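Local coordinates for LYND (Lyngbya aestuarii, PDB 4V1T), which is probably an ATP-dependent YcaO-type cyclodehydratase that forms heterocycles from cysteine residues in precursor peptides of the cyanobactin pathway, at residues B[324-336]-B[691-703]. Sequence-based numbering, arbitrary orientation.
Sequences GFEPLKLESRPKQ and KRWSDDIYTDVMT
The carboxylate of D696, the N-cap residue of helix 697-710, is shared between its own helix and S332 and R333 of the irregular segment 324-336. Its OD1 accepts from Y698 N, the capping bond, and from R333 N at 3.0 Å; the two N-H groups approach from opposite faces of the carboxylate plane, the R333 bond bent to 138° and the Y698 bond similarly bent. OD2 takes the hydroxyl of S332 OG at 2.6 Å. CB points away from 324-336, yet CG anti to the backbone N (chi1 -164°) brings the carboxylate nearer to it. Replacing D696 by an alanine removes both oxygens, which would probably leave Y698 N and R333 N without this acceptor and the S332 hydroxyl free to turn.

The backbones add a single beta bridge, P334 to D696: I697 N donates to R333 O at 2.9 Å and K335 N to D695 O at 2.8 Å, each nearly straight (166°). Beyond it, K335 runs extended past CG, which lies 3.5 Å from I697 CG1. Its NZ makes a salt bridge to D700 OD2 and a hydrogen bond to S694 O, from above the carbonyl plane; both modelled lengths (2.5 Å) are doubtfully short. D700 OD1 in turn binds S694 N and S694 OG, which also closes an ST turn with D696 N. At the other end, L330 CB rests 3.5 Å from Y698 CE1, and E331 N lies over one face of that ring. R333 NE pairs with E539 of helix 538-561, whose L543 also touches I697. The geometry is that of an N-capped helix start of the YcaO-family region, tied by a single bridge to the sequence-distant loop 324-336, with the I697 side chain about 10 Å from bound ADP.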
loop_
_atom_site.group_PDB
_atom_site.type_symbol
_atom_site.label_atom_id
_atom_site.label_comp_id
_atom_site.label_asym_id
_atom_site.label_seq_id
_atom_site.Cartn_x
_atom_site.Cartn_y
_atom_site.Cartn_z
ATOM N N GLY B 324 9.100 27.612 -22.290
ATOM C CA GLY B 324 8.276 27.490 -23.490
ATOM C C GLY B 324 8.972 27.951 -24.760
ATOM O O GLY B 324 8.804 27.355 -25.825
ATOM N N PHE B 325 9.761 29.015 -24.647
ATOM C CA PHE B 325 10.452 29.581 -25.799
ATOM C C PHE B 325 11.849 28.988 -25.990
ATOM O O PHE B 325 12.589 29.420 -26.869
ATOM C CB PHE B 325 10.531 31.100 -25.671
ATOM C CG PHE B 325 9.201 31.777 -25.781
ATOM C CD1 PHE B 325 8.386 31.909 -24.673
ATOM C CD2 PHE B 325 8.757 32.263 -26.991
ATOM C CE1 PHE B 325 7.154 32.525 -24.768
ATOM C CE2 PHE B 325 7.527 32.884 -27.097
ATOM C CZ PHE B 325 6.724 33.012 -25.980
ATOM N N GLU B 326 12.199 28.000 -25.168
ATOM C CA GLU B 326 13.444 27.259 -25.337
ATOM C C GLU B 326 13.182 26.046 -26.229
ATOM O O GLU B 326 12.083 25.499 -26.219
ATOM C CB GLU B 326 13.986 26.821 -23.979
ATOM C CG GLU B 326 14.458 27.965 -23.095
ATOM C CD GLU B 326 14.897 27.500 -21.717
ATOM O OE1 GLU B 326 14.571 26.347 -21.330
ATOM O OE2 GLU B 326 15.570 28.292 -21.019
ATOM N N PRO B 327 14.178 25.629 -27.021
ATOM C CA PRO B 327 13.953 24.456 -27.877
ATOM C C PRO B 327 13.797 23.161 -27.082
ATOM O O PRO B 327 14.079 23.143 -25.884
ATOM C CB PRO B 327 15.204 24.419 -28.755
ATOM C CG PRO B 327 16.238 25.154 -27.979
ATOM C CD PRO B 327 15.510 26.221 -27.232
ATOM N N LEU B 328 13.366 22.093 -27.754
ATOM C CA LEU B 328 13.082 20.815 -27.089
ATOM C C LEU B 328 14.267 19.846 -27.116
ATOM O O LEU B 328 14.716 19.431 -28.187
ATOM C CB LEU B 328 11.878 20.146 -27.744
ATOM C CG LEU B 328 10.773 19.673 -26.809
ATOM C CD1 LEU B 328 10.109 20.853 -26.111
ATOM C CD2 LEU B 328 9.745 18.887 -27.607
ATOM N N LYS B 329 14.751 19.478 -25.932
ATOM C CA LYS B 329 15.840 18.512 -25.798
ATOM C C LYS B 329 15.315 17.080 -25.843
ATOM O O LYS B 329 14.891 16.541 -24.814
ATOM C CB LYS B 329 16.586 18.721 -24.480
ATOM C CG LYS B 329 17.293 20.057 -24.338
ATOM C CD LYS B 329 18.001 20.125 -22.993
ATOM C CE LYS B 329 18.724 21.449 -22.795
ATOM N NZ LYS B 329 19.375 21.510 -21.454
ATOM N N LEU B 330 15.339 16.471 -27.025
ATOM C CA LEU B 330 14.969 15.063 -27.164
ATOM C C LEU B 330 16.219 14.198 -27.287
ATOM O O LEU B 330 17.219 14.616 -27.855
ATOM C CB LEU B 330 14.051 14.848 -28.364
ATOM C CG LEU B 330 12.642 15.462 -28.320
ATOM C CD1 LEU B 330 11.684 14.635 -29.171
ATOM C CD2 LEU B 330 12.096 15.597 -26.900
ATOM N N GLU B 331 16.148 12.991 -26.741
ATOM C CA GLU B 331 17.303 12.112 -26.664
ATOM C C GLU B 331 16.868 10.657 -26.558
ATOM O O GLU B 331 15.705 10.371 -26.295
ATOM C CB GLU B 331 18.166 12.490 -25.456
ATOM C CG GLU B 331 17.394 12.548 -24.146
ATOM C CD GLU B 331 18.246 13.041 -22.994
ATOM O OE1 GLU B 331 18.382 14.274 -22.839
ATOM O OE2 GLU B 331 18.781 12.199 -22.244
ATOM N N SER B 332 17.821 9.752 -26.743
ATOM C CA SER B 332 17.570 8.318 -26.733
ATOM C C SER B 332 17.032 7.817 -25.393
ATOM O O SER B 332 17.650 8.008 -24.343
ATOM C CB SER B 332 18.864 7.567 -27.072
ATOM O OG SER B 332 18.726 6.179 -26.831
ATOM N N ARG B 333 15.876 7.164 -25.449
ATOM C CA ARG B 333 15.275 6.525 -24.280
ATOM C C ARG B 333 15.072 5.040 -24.564
ATOM O O ARG B 333 14.099 4.656 -25.208
ATOM C CB ARG B 333 13.944 7.192 -23.926
ATOM C CG ARG B 333 14.061 8.655 -23.523
ATOM C CD ARG B 333 14.832 8.839 -22.233
ATOM N NE ARG B 333 14.908 10.243 -21.832
ATOM C CZ ARG B 333 15.680 10.703 -20.855
ATOM N NH1 ARG B 333 16.455 9.877 -20.167
ATOM N NH2 ARG B 333 15.679 11.995 -20.567
ATOM N N PRO B 334 16.015 4.195 -24.115
ATOM C CA PRO B 334 15.883 2.754 -24.351
ATOM C C PRO B 334 14.698 2.125 -23.609
ATOM O O PRO B 334 14.527 2.348 -22.411
ATOM C CB PRO B 334 17.213 2.184 -23.832
ATOM C CG PRO B 334 18.168 3.331 -23.868
ATOM C CD PRO B 334 17.334 4.540 -23.552
ATOM N N LYS B 335 13.894 1.347 -24.329
ATOM C CA LYS B 335 12.810 0.586 -23.721
ATOM C C LYS B 335 13.383 -0.582 -22.926
ATOM O O LYS B 335 14.299 -1.263 -23.388
ATOM C CB LYS B 335 11.850 0.054 -24.786
ATOM C CG LYS B 335 11.310 1.100 -25.746
ATOM C CD LYS B 335 10.427 0.454 -26.801
ATOM C CE LYS B 335 10.081 1.421 -27.925
ATOM N NZ LYS B 335 9.748 0.697 -29.180
ATOM N N GLN B 336 12.844 -0.804 -21.732
ATOM C CA GLN B 336 13.265 -1.919 -20.882
ATOM C C GLN B 336 12.045 -2.594 -20.258
ATOM O O GLN B 336 10.952 -2.566 -20.829
ATOM C CB GLN B 336 14.227 -1.444 -19.781
ATOM C CG GLN B 336 15.551 -0.870 -20.282
ATOM C CD GLN B 336 16.507 -1.932 -20.804
ATOM O OE1 GLN B 336 16.150 -3.108 -20.931
ATOM N NE2 GLN B 336 17.736 -1.522 -21.104
ATOM N N LYS B 691 6.029 -4.636 -38.881
ATOM C CA LYS B 691 6.709 -4.220 -37.663
ATOM C C LYS B 691 7.551 -2.973 -37.924
ATOM O O LYS B 691 8.475 -2.998 -38.741
ATOM C CB LYS B 691 7.580 -5.375 -37.160
ATOM C CG LYS B 691 8.349 -5.109 -35.877
ATOM C CD LYS B 691 9.070 -6.374 -35.431
ATOM C CE LYS B 691 9.803 -6.188 -34.111
ATOM N NZ LYS B 691 10.482 -7.448 -33.690
ATOM N N ARG B 692 7.234 -1.884 -37.231
ATOM C CA ARG B 692 7.923 -0.609 -37.438
ATOM C C ARG B 692 8.346 0.093 -36.145
ATOM O O ARG B 692 8.620 1.300 -36.149
ATOM C CB ARG B 692 7.035 0.325 -38.257
ATOM C CG ARG B 692 6.720 -0.207 -39.645
ATOM C CD ARG B 692 6.246 0.901 -40.567
ATOM N NE ARG B 692 4.935 1.421 -40.182
ATOM C CZ ARG B 692 4.321 2.434 -40.788
ATOM N NH1 ARG B 692 4.903 3.055 -41.810
ATOM N NH2 ARG B 692 3.128 2.839 -40.368
ATOM N N TRP B 693 8.408 -0.659 -35.049
ATOM C CA TRP B 693 8.859 -0.123 -33.766
ATOM C C TRP B 693 10.236 -0.674 -33.421
ATOM O O TRP B 693 10.556 -1.813 -33.757
ATOM C CB TRP B 693 7.866 -0.467 -32.647
ATOM C CG TRP B 693 7.851 -1.916 -32.282
ATOM C CD1 TRP B 693 8.653 -2.539 -31.371
ATOM C CD2 TRP B 693 6.992 -2.926 -32.819
ATOM N NE1 TRP B 693 8.351 -3.876 -31.313
ATOM C CE2 TRP B 693 7.333 -4.139 -32.190
ATOM C CE3 TRP B 693 5.970 -2.923 -33.774
ATOM C CZ2 TRP B 693 6.687 -5.338 -32.483
ATOM C CZ3 TRP B 693 5.331 -4.115 -34.066
ATOM C CH2 TRP B 693 5.687 -5.304 -33.420
ATOM N N SER B 694 11.039 0.143 -32.746
ATOM C CA SER B 694 12.386 -0.239 -32.336
ATOM C C SER B 694 12.396 -0.572 -30.850
ATOM O O SER B 694 11.359 -0.899 -30.285
ATOM C CB SER B 694 13.360 0.898 -32.619
ATOM O OG SER B 694 13.157 1.958 -31.707
ATOM N N ASP B 695 13.568 -0.496 -30.223
ATOM C CA ASP B 695 13.684 -0.629 -28.771
ATOM C C ASP B 695 14.056 0.706 -28.150
ATOM O O ASP B 695 14.431 0.779 -26.979
ATOM C CB ASP B 695 14.723 -1.692 -28.410
ATOM C CG ASP B 695 14.217 -3.099 -28.650
ATOM O OD1 ASP B 695 13.454 -3.606 -27.801
ATOM O OD2 ASP B 695 14.581 -3.700 -29.683
ATOM N N ASP B 696 13.961 1.760 -28.951
ATOM C CA ASP B 696 14.233 3.104 -28.490
ATOM C C ASP B 696 12.977 3.938 -28.670
ATOM O O ASP B 696 12.443 4.040 -29.774
ATOM C CB ASP B 696 15.396 3.715 -29.260
ATOM C CG ASP B 696 15.959 4.940 -28.581
ATOM O OD1 ASP B 696 15.182 5.692 -27.951
ATOM O OD2 ASP B 696 17.185 5.151 -28.676
ATOM N N ILE B 697 12.508 4.531 -27.580
ATOM C CA ILE B 697 11.287 5.317 -27.616
ATOM C C ILE B 697 11.486 6.530 -28.520
ATOM O O ILE B 697 10.605 6.885 -29.300
ATOM C CB ILE B 697 10.849 5.765 -26.202
ATOM C CG1 ILE B 697 10.634 4.549 -25.297
ATOM C CG2 ILE B 697 9.552 6.559 -26.269
ATOM C CD1 ILE B 697 10.549 4.885 -23.816
ATOM N N TYR B 698 12.657 7.145 -28.426
ATOM C CA TYR B 698 12.972 8.326 -29.223
ATOM C C TYR B 698 12.981 8.029 -30.720
ATOM O O TYR B 698 12.557 8.850 -31.529
ATOM C CB TYR B 698 14.325 8.900 -28.798
ATOM C CG TYR B 698 14.803 10.032 -29.675
ATOM C CD1 TYR B 698 14.052 11.190 -29.817
ATOM C CD2 TYR B 698 16.001 9.945 -30.357
ATOM C CE1 TYR B 698 14.483 12.225 -30.624
ATOM C CE2 TYR B 698 16.438 10.977 -31.164
ATOM C CZ TYR B 698 15.677 12.111 -31.293
ATOM O OH TYR B 698 16.120 13.131 -32.096
ATOM N N THR B 699 13.484 6.860 -31.091
ATOM C CA THR B 699 13.489 6.470 -32.488
ATOM C C THR B 699 12.056 6.270 -32.955
ATOM O O THR B 699 11.723 6.558 -34.099
ATOM C CB THR B 699 14.303 5.183 -32.713
ATOM O OG1 THR B 699 15.632 5.371 -32.214
ATOM C CG2 THR B 699 14.373 4.836 -34.200
ATOM N N ASP B 700 11.206 5.789 -32.053
ATOM C CA ASP B 700 9.818 5.510 -32.389
ATOM C C ASP B 700 9.006 6.771 -32.659
ATOM O O ASP B 700 8.146 6.752 -33.525
ATOM C CB ASP B 700 9.149 4.695 -31.285
ATOM C CG ASP B 700 9.469 3.219 -31.381
ATOM O OD1 ASP B 700 10.408 2.860 -32.119
ATOM O OD2 ASP B 700 8.784 2.415 -30.718
ATOM N N VAL B 701 9.280 7.860 -31.938
ATOM C CA VAL B 701 8.542 9.104 -32.170
ATOM C C VAL B 701 9.018 9.766 -33.460
ATOM O O VAL B 701 8.220 10.345 -34.190
ATOM C CB VAL B 701 8.649 10.117 -30.991
ATOM C CG1 VAL B 701 8.482 9.414 -29.658
ATOM C CG2 VAL B 701 9.954 10.892 -31.020
ATOM N N MET B 702 10.319 9.676 -33.736
ATOM C CA MET B 702 10.860 10.240 -34.959
ATOM C C MET B 702 10.378 9.420 -36.158
ATOM O O MET B 702 10.331 9.913 -37.282
ATOM C CB MET B 702 12.395 10.322 -34.909
ATOM C CG MET B 702 12.942 11.349 -33.908
ATOM S SD MET B 702 12.055 12.939 -33.877
ATOM C CE MET B 702 12.531 13.645 -35.459
ATOM N N THR B 703 9.998 8.175 -35.906
ATOM C CA THR B 703 9.353 7.367 -36.927
ATOM C C THR B 703 7.943 7.894 -37.191
ATOM O O THR B 703 7.487 7.942 -38.333
ATOM C CB THR B 703 9.267 5.892 -36.504
ATOM O OG1 THR B 703 10.570 5.426 -36.150
ATOM C CG2 THR B 703 8.710 5.032 -37.641
#